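Local coordinates for AbiEi antitoxin C-terminal domain-containing protein (Mycobacterium tuberculosis, PDB 1ZEL) that is of unknown function but has a winged-helix region and AbiEi antitoxin kinship, and probably binds DNA, at residues H112-L116 and D209-D213; W200-P205 and L287-L292; L187-T192 and R233-L238. All blocks are in the same frame, centred on the assembly; numbering follows the deposited sequence. Where two conformers were deposited one is given.

Contact 1. Residues H112-L116 and D209-D213. With NA (sodium ion), chain C.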
loop_
_atom_site.group_PDB
_atom_site.type_symbol
_atom_site.label_atom_id
_atom_site.label_comp_id
_atom_site.label_asym_id
_atom_site.label_seq_id
_atom_site.Cartn_x
_atom_site.Cartn_y
_atom_site.Cartn_z
ATOM N N HIS A 112 -3.794 2.440 7.382
ATOM C CA HIS A 112 -3.991 1.319 8.290
ATOM C C HIS A 112 -3.239 1.472 9.615
ATOM O O HIS A 112 -3.674 0.912 10.619
ATOM C CB HIS A 112 -3.651 0.001 7.593
ATOM C CG HIS A 112 -4.582 -0.340 6.463
ATOM N ND1 HIS A 112 -5.928 -0.592 6.658
ATOM C CD2 HIS A 112 -4.358 -0.490 5.134
ATOM C CE1 HIS A 112 -6.497 -0.855 5.492
ATOM N NE2 HIS A 112 -5.566 -0.802 4.550
ATOM N N LEU A 113 -2.143 2.231 9.611
ATOM C CA LEU A 113 -1.382 2.545 10.820
ATOM C C LEU A 113 -2.103 3.627 11.622
ATOM O O LEU A 113 -1.832 3.817 12.821
ATOM C CB LEU A 113 0.034 3.028 10.469
ATOM C CG LEU A 113 1.079 2.004 10.008
ATOM C CD1 LEU A 113 2.395 2.687 9.564
ATOM C CD2 LEU A 113 1.327 0.953 11.104
ATOM N N GLY A 114 -3.033 4.316 10.969
ATOM C CA GLY A 114 -3.937 5.239 11.685
ATOM C C GLY A 114 -3.590 6.710 11.613
ATOM O O GLY A 114 -4.138 7.512 12.379
ATOM N N TYR A 115 -2.752 7.086 10.642
ATOM C CA TYR A 115 -2.274 8.469 10.558
ATOM C C TYR A 115 -3.063 9.350 9.590
ATOM O O TYR A 115 -2.669 10.495 9.351
ATOM C CB TYR A 115 -0.766 8.504 10.241
ATOM C CG TYR A 115 0.058 7.593 11.127
ATOM C CD1 TYR A 115 0.981 6.693 10.588
ATOM C CD2 TYR A 115 -0.127 7.588 12.486
ATOM C CE1 TYR A 115 1.706 5.849 11.410
ATOM C CE2 TYR A 115 0.602 6.732 13.318
ATOM C CZ TYR A 115 1.505 5.875 12.772
ATOM O OH TYR A 115 2.213 5.021 13.574
ATOM N N LEU A 116 -4.178 8.857 9.053
ATOM C CA LEU A 116 -4.925 9.636 8.073
ATOM C C LEU A 116 -6.371 9.799 8.466
ATOM O O LEU A 116 -7.028 8.841 8.888
ATOM C CB LEU A 116 -4.841 9.021 6.656
ATOM C CG LEU A 116 -3.502 8.906 5.926
ATOM C CD1 LEU A 116 -3.676 8.264 4.577
ATOM C CD2 LEU A 116 -2.839 10.265 5.742
ATOM N N ASP A 209 1.540 11.574 16.288
ATOM C CA ASP A 209 1.119 10.184 16.399
ATOM C C ASP A 209 2.140 9.280 15.694
ATOM O O ASP A 209 2.572 8.275 16.249
ATOM C CB ASP A 209 -0.279 10.030 15.776
ATOM C CG ASP A 209 -0.987 8.728 16.173
ATOM O OD1 ASP A 209 -0.385 7.859 16.855
ATOM O OD2 ASP A 209 -2.175 8.590 15.811
ATOM N N LEU A 210 2.527 9.640 14.473
ATOM C CA LEU A 210 3.503 8.843 13.709
ATOM C C LEU A 210 4.856 8.742 14.418
ATOM O O LEU A 210 5.417 7.645 14.625
ATOM C CB LEU A 210 3.663 9.458 12.311
ATOM C CG LEU A 210 4.838 9.031 11.422
ATOM C CD1 LEU A 210 4.820 7.571 11.085
ATOM C CD2 LEU A 210 4.829 9.844 10.131
ATOM N N VAL A 211 5.352 9.898 14.834
ATOM C CA VAL A 211 6.687 10.033 15.400
ATOM C C VAL A 211 6.812 9.260 16.714
ATOM O O VAL A 211 7.827 8.617 16.956
ATOM C CB VAL A 211 7.028 11.535 15.581
ATOM C CG1 VAL A 211 8.221 11.723 16.515
ATOM C CG2 VAL A 211 7.309 12.169 14.221
ATOM N N ALA A 212 5.782 9.320 17.553
ATOM C CA ALA A 212 5.728 8.504 18.766
ATOM C C ALA A 212 5.832 6.984 18.508
ATOM O O ALA A 212 6.213 6.232 19.406
ATOM C CB ALA A 212 4.454 8.822 19.568
ATOM N N ASP A 213 5.513 6.542 17.298
ATOM C CA ASP A 213 5.530 5.106 16.958
ATOM C C ASP A 213 6.809 4.633 16.302
ATOM O O ASP A 213 6.895 3.456 15.954
ATOM C CB ASP A 213 4.360 4.729 16.024
ATOM C CG ASP A 213 3.008 5.008 16.654
ATOM O OD1 ASP A 213 2.946 5.125 17.887
ATOM O OD2 ASP A 213 2.000 5.158 15.935
HETATM NA NA NA C . 1.289 6.657 17.751
HETATM O O HOH W 1 -3.819 6.746 14.944
#
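A sodium site forms where Asp-209 in helix 207-212 and Asp-213 just past its end meet the ring of Tyr-115. Asp-209 holds the ion twice, through its backbone O and through OD1, the latter at 2.2 Å from the sodium. Asp-213 grips it with both carboxylate oxygens, OD1 at 2.3 Å and OD2 at 2.5 Å. That same OD2 accepts a hydrogen bond from Tyr-115 OH at the ring edge, modelled at a very short and doubtful 2.4 Å. The phenol probably helps to position this metal ligand from the second shell, its ring plane 37° from the Asp-213 carboxylate. Tyr-115 directly follows the Schellman motif that ends helix 106-113, whose Gly-114 has the positive phi (100°) that suits glycine. With CG of Tyr-115 anti to the carbonyl carbon (chi1 -49°), the ring swings over to Asp-213. Over one face lies Leu-210 CA, 3.9 Å from the ring centroid in a CH-pi contact, while Leu-210 CD1 touches Tyr-115 CE1 at 3.6 Å. The Asp-209 carboxylate stands nearly upright to the ring. A water donates to Gly-114 O and Asp-209 OD2, the latter also in a long, weak ion pair with Arg-167 of the sodium site.

Contact 2. Residues W200-P205 and L287-L292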
loop_
_atom_site.group_PDB
_atom_site.type_symbol
_atom_site.label_atom_id
_atom_site.label_comp_id
_atom_site.label_asym_id
_atom_site.label_seq_id
_atom_site.Cartn_x
_atom_site.Cartn_y
_atom_site.Cartn_z
ATOM N N TRP A 200 -0.705 14.607 1.887
ATOM C CA TRP A 200 0.052 15.323 2.922
ATOM C C TRP A 200 -0.829 16.093 3.901
ATOM O O TRP A 200 -0.601 16.042 5.107
ATOM C CB TRP A 200 1.091 16.258 2.291
ATOM C CG TRP A 200 2.332 15.531 1.897
ATOM C CD1 TRP A 200 2.632 15.048 0.666
ATOM C CD2 TRP A 200 3.406 15.152 2.758
ATOM N NE1 TRP A 200 3.849 14.419 0.690
ATOM C CE2 TRP A 200 4.352 14.474 1.965
ATOM C CE3 TRP A 200 3.678 15.354 4.110
ATOM C CZ2 TRP A 200 5.553 13.966 2.487
ATOM C CZ3 TRP A 200 4.867 14.852 4.632
ATOM C CH2 TRP A 200 5.795 14.177 3.813
ATOM N N ALA A 201 -1.835 16.790 3.395
ATOM C CA ALA A 201 -2.718 17.581 4.276
ATOM C C ALA A 201 -3.464 16.679 5.249
ATOM O O ALA A 201 -3.765 17.079 6.363
ATOM C CB ALA A 201 -3.702 18.451 3.468
ATOM N N ASP A 202 -3.747 15.453 4.821
ATOM C CA ASP A 202 -4.416 14.451 5.645
ATOM C C ASP A 202 -3.451 13.876 6.701
ATOM O O ASP A 202 -3.868 13.439 7.777
ATOM C CB ASP A 202 -4.909 13.336 4.720
ATOM C CG ASP A 202 -6.263 12.793 5.109
ATOM O OD1 ASP A 202 -6.353 11.577 5.294
ATOM O OD2 ASP A 202 -7.241 13.565 5.195
ATOM N N LEU A 203 -2.165 13.858 6.377
ATOM C CA LEU A 203 -1.172 13.268 7.278
ATOM C C LEU A 203 -0.673 14.272 8.322
ATOM O O LEU A 203 -0.542 13.934 9.493
ATOM C CB LEU A 203 0.024 12.730 6.486
ATOM C CG LEU A 203 1.232 12.246 7.311
ATOM C CD1 LEU A 203 0.892 10.949 8.066
ATOM C CD2 LEU A 203 2.413 12.042 6.416
ATOM N N VAL A 204 -0.393 15.500 7.886
ATOM C CA VAL A 204 0.398 16.428 8.708
ATOM C C VAL A 204 -0.185 16.741 10.088
ATOM O O VAL A 204 0.590 17.012 10.997
ATOM C CB VAL A 204 0.859 17.723 7.974
ATOM C CG1 VAL A 204 1.902 17.382 6.916
ATOM C CG2 VAL A 204 -0.322 18.495 7.349
ATOM N N PRO A 205 -1.527 16.714 10.259
ATOM C CA PRO A 205 -2.052 16.911 11.622
ATOM C C PRO A 205 -1.702 15.781 12.583
ATOM O O PRO A 205 -1.812 15.958 13.799
ATOM C CB PRO A 205 -3.571 16.931 11.405
ATOM C CG PRO A 205 -3.723 17.366 9.979
ATOM C CD PRO A 205 -2.640 16.578 9.298
ATOM N N LEU A 287 6.222 22.676 2.779
ATOM C CA LEU A 287 5.175 21.672 2.790
ATOM C C LEU A 287 4.482 21.464 4.130
ATOM O O LEU A 287 3.283 21.638 4.222
ATOM C CB LEU A 287 5.731 20.344 2.270
ATOM C CG LEU A 287 4.867 19.080 2.321
ATOM C CD1 LEU A 287 3.701 19.199 1.372
ATOM C CD2 LEU A 287 5.765 17.926 1.918
ATOM N N VAL A 288 5.226 21.048 5.145
ATOM C CA VAL A 288 4.615 20.594 6.381
ATOM C C VAL A 288 3.927 21.760 7.105
ATOM O O VAL A 288 2.697 21.763 7.240
ATOM C CB VAL A 288 5.626 19.840 7.262
ATOM C CG1 VAL A 288 5.044 19.523 8.640
ATOM C CG2 VAL A 288 6.046 18.524 6.561
ATOM N N VAL A 289 4.702 22.765 7.514
ATOM C CA VAL A 289 4.128 23.956 8.182
ATOM C C VAL A 289 3.157 24.760 7.276
ATOM O O VAL A 289 2.036 25.077 7.690
ATOM C CB VAL A 289 5.227 24.803 8.886
ATOM C CG1 VAL A 289 4.619 25.975 9.650
ATOM C CG2 VAL A 289 5.987 23.926 9.861
ATOM N N PRO A 290 3.536 25.025 6.017
ATOM C CA PRO A 290 2.570 25.656 5.100
ATOM C C PRO A 290 1.203 24.951 4.946
ATOM O O PRO A 290 0.174 25.640 4.845
ATOM C CB PRO A 290 3.316 25.650 3.762
ATOM C CG PRO A 290 4.740 25.669 4.156
ATOM C CD PRO A 290 4.832 24.798 5.351
ATOM N N LEU A 291 1.176 23.612 4.905
ATOM C CA LEU A 291 -0.094 22.879 4.953
ATOM C C LEU A 291 -0.818 23.055 6.276
ATOM O O LEU A 291 -2.031 23.239 6.280
ATOM C CB LEU A 291 0.073 21.377 4.707
ATOM C CG LEU A 291 0.299 20.959 3.259
ATOM C CD1 LEU A 291 0.503 19.471 3.196
ATOM C CD2 LEU A 291 -0.849 21.392 2.334
ATOM N N LEU A 292 -0.086 22.949 7.388
ATOM C CA LEU A 292 -0.682 23.152 8.713
ATOM C C LEU A 292 -1.302 24.544 8.834
ATOM O O LEU A 292 -2.332 24.731 9.494
ATOM C CB LEU A 292 0.365 22.952 9.799
ATOM C CG LEU A 292 0.766 21.498 9.996
ATOM C CD1 LEU A 292 1.893 21.437 10.965
ATOM C CD2 LEU A 292 -0.446 20.705 10.515
#
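Leu-287 lays one methyl over Trp-200: its CD2 sits 3.7 Å from the centroid of the six-membered ring, only 12° off the normal, a CH-pi contact almost at the ring centre. Its other methyl, CD1, sits above the rim at Trp-200 CG, 4.0 Å away, and both branches lie on the same face of the indole. With CG of Leu-287 anti to the backbone N (chi1 173°), the isobutyl group extends across to the ring. Beside it Leu-291 pushes CD1 into the notch where the indole leaves the backbone, 3.4 Å from Trp-200 CB and close to Ala-201 N. One turn further on, the bump is Val-204. Its CG1 faces Val-288 CG1 at 4.2 Å, while CG2 dips into the hollow between Leu-291 CB and the CD2 methyl of Leu-292, 3.9 Å from that methyl. Leu-292 CD2 also brushes Pro-205. The side chains that meet are all apolar, and the one polar atom of the indole, NE1, turns elsewhere to bond Pro-194 O. Phe-197 meets the tryptophan edge to face. Leu-287 occupies the N-cap position of helix 288-296, whose first N-H groups are taken up by Asp-285. The arrangement is plain helix-on-helix packing, in which the first turn of the C-terminal helix lies against helix 200-203 and the 3-10 turn following it.

Contact 3. Residues L187-T192 and R233-L238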
loop_
_atom_site.group_PDB
_atom_site.type_symbol
_atom_site.label_atom_id
_atom_site.label_comp_id
_atom_site.label_asym_id
_atom_site.label_seq_id
_atom_site.Cartn_x
_atom_site.Cartn_y
_atom_site.Cartn_z
ATOM N N LEU A 187 7.864 6.752 7.302
ATOM C CA LEU A 187 8.430 8.068 7.534
ATOM C C LEU A 187 9.638 8.238 6.615
ATOM O O LEU A 187 9.829 9.299 6.000
ATOM C CB LEU A 187 8.837 8.239 9.001
ATOM C CG LEU A 187 9.217 9.647 9.469
ATOM C CD1 LEU A 187 8.861 9.841 10.955
ATOM C CD2 LEU A 187 10.739 9.891 9.214
ATOM N N VAL A 188 10.475 7.210 6.530
ATOM C CA VAL A 188 11.653 7.317 5.661
ATOM C C VAL A 188 11.241 7.462 4.192
ATOM O O VAL A 188 11.856 8.213 3.439
ATOM C CB VAL A 188 12.635 6.169 5.870
ATOM C CG1 VAL A 188 13.750 6.238 4.832
ATOM C CG2 VAL A 188 13.218 6.260 7.310
ATOM N N GLN A 189 10.179 6.775 3.803
ATOM C CA GLN A 189 9.701 6.868 2.428
ATOM C C GLN A 189 9.330 8.304 2.098
ATOM O O GLN A 189 9.771 8.861 1.094
ATOM C CB GLN A 189 8.470 5.983 2.212
ATOM C CG GLN A 189 7.939 6.078 0.770
ATOM C CD GLN A 189 6.487 5.705 0.653
ATOM O OE1 GLN A 189 6.006 4.840 1.365
ATOM N NE2 GLN A 189 5.777 6.349 -0.270
ATOM N N ILE A 190 8.499 8.905 2.946
ATOM C CA ILE A 190 7.968 10.217 2.611
ATOM C C ILE A 190 9.029 11.337 2.804
ATOM O O ILE A 190 8.945 12.389 2.172
ATOM C CB ILE A 190 6.673 10.467 3.404
ATOM C CG1 ILE A 190 6.970 10.592 4.892
ATOM C CG2 ILE A 190 5.714 9.266 3.226
ATOM C CD1 ILE A 190 5.722 10.968 5.721
ATOM N N ALA A 191 10.015 11.110 3.673
ATOM C CA ALA A 191 11.163 12.039 3.781
ATOM C C ALA A 191 12.076 11.908 2.551
ATOM O O ALA A 191 12.560 12.912 2.001
ATOM C CB ALA A 191 11.964 11.753 5.066
ATOM N N THR A 192 12.310 10.677 2.117
ATOM C CA THR A 192 13.204 10.435 0.978
ATOM C C THR A 192 12.615 10.982 -0.309
ATOM O O THR A 192 13.331 11.649 -1.100
ATOM C CB THR A 192 13.538 8.927 0.827
ATOM O OG1 THR A 192 14.204 8.478 2.005
ATOM C CG2 THR A 192 14.432 8.658 -0.391
ATOM N N ARG A 233 15.160 15.760 6.049
ATOM C CA ARG A 233 13.705 15.732 6.076
ATOM C C ARG A 233 13.115 14.820 7.142
ATOM O O ARG A 233 12.139 15.198 7.819
ATOM C CB ARG A 233 13.139 15.449 4.686
ATOM C CG ARG A 233 13.510 16.551 3.713
ATOM C CD ARG A 233 12.662 16.533 2.482
ATOM N NE ARG A 233 13.062 15.466 1.594
ATOM C CZ ARG A 233 13.800 15.620 0.502
ATOM N NH1 ARG A 233 14.254 16.816 0.147
ATOM N NH2 ARG A 233 14.081 14.557 -0.238
ATOM N N ALA A 234 13.731 13.658 7.349
ATOM C CA ALA A 234 13.226 12.715 8.358
ATOM C C ALA A 234 13.393 13.293 9.744
ATOM O O ALA A 234 12.526 13.141 10.610
ATOM C CB ALA A 234 13.970 11.368 8.260
ATOM N N SER A 235 14.531 13.946 9.957
ATOM C CA SER A 235 14.816 14.547 11.250
ATOM C C SER A 235 13.882 15.711 11.537
ATOM O O SER A 235 13.413 15.878 12.675
ATOM C CB SER A 235 16.278 14.970 11.354
ATOM O OG SER A 235 17.106 13.856 11.121
ATOM N N TYR A 236 13.601 16.506 10.504
ATOM C CA TYR A 236 12.617 17.579 10.595
ATOM C C TYR A 236 11.189 17.071 10.883
ATOM O O TYR A 236 10.415 17.734 11.582
ATOM C CB TYR A 236 12.606 18.369 9.286
ATOM C CG TYR A 236 11.653 19.531 9.303
ATOM C CD1 TYR A 236 11.900 20.641 10.103
ATOM C CD2 TYR A 236 10.510 19.535 8.504
ATOM C CE1 TYR A 236 11.035 21.730 10.122
ATOM C CE2 TYR A 236 9.633 20.623 8.524
ATOM C CZ TYR A 236 9.899 21.709 9.335
ATOM O OH TYR A 236 9.038 22.784 9.342
ATOM N N LEU A 237 10.828 15.917 10.324
ATOM C CA LEU A 237 9.543 15.272 10.681
ATOM C C LEU A 237 9.488 14.900 12.172
ATOM O O LEU A 237 8.471 15.130 12.848
ATOM C CB LEU A 237 9.252 14.052 9.761
ATOM C CG LEU A 237 8.886 14.402 8.291
ATOM C CD1 LEU A 237 8.772 13.127 7.450
ATOM C CD2 LEU A 237 7.592 15.229 8.161
ATOM N N LEU A 238 10.590 14.393 12.720
ATOM C CA LEU A 238 10.621 14.139 14.164
ATOM C C LEU A 238 10.357 15.414 14.942
ATOM O O LEU A 238 9.581 15.403 15.892
ATOM C CB LEU A 238 11.933 13.503 14.618
ATOM C CG LEU A 238 12.233 12.074 14.140
ATOM C CD1 LEU A 238 13.432 11.479 14.860
ATOM C CD2 LEU A 238 11.039 11.175 14.306
#
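The segments 187-192 and 233-238, parts of helices 183-192 and 228-240, run at 120° to each other, their axes 8.8 Å apart at closest approach, with Ala-191 and Arg-233 bringing their CA atoms to 5.0 Å. Alanines on both helices allow the close approach, with Ala-191 CB and Ala-234 CB 3.8 Å apart. To one side Leu-187 and Leu-237 lie alongside one another, pointing opposite ways. Leu-187 CD2 lies on Ala-234 CB, and Leu-237 CD1 settles between Leu-187 CG and Ile-190 CG1, 4.0 Å from the latter. At the other end Arg-233 bends at chi3 (-76°), which turns its guanidinium edge to the last turn of helix 183-192. NE donates a nearly straight hydrogen bond to Ala-191 O, 2.6 Å long and in the carbonyl plane. NH2 makes weak, bent bonds to that same oxygen and to Thr-192 O, the latter at 3.1 Å. The third nitrogen, NH1, bonds Arg-263 O in strand 262-264, so the group ties helix end and strand together. Thr-192 OG1 turns back to Val-188 O. A positive guanidinium set against the C-terminal carbonyls of a helix probably gains from the partial negative charge there, and its several bonds would resist rotation of the group.

The three contacts lie on one side of the chain's centre, their centres 13 to 14 Å apart, and their segments alternate along the sequence. Contact 1 alone holds the sodium; the side chain of Leu-187 in contact 3 is about 11 Å from the ion and that of Pro-205 in contact 2 about 13 Å. Leu-203 joins all three, with CD1 against Tyr-115 CB at 3.7 Å and CD2 against Ile-190 CD1 at 3.5 Å. Val-211, on the helix carrying the sodium ligands, packs its CG1 on Leu-238 CD2 at 3.6 Å. Trp-200 CH2 touches Ile-190 CD1 at 3.7 Å and Val-288 lies on Leu-237, so the apolar side chains of contacts 2 and 3 pack against each other.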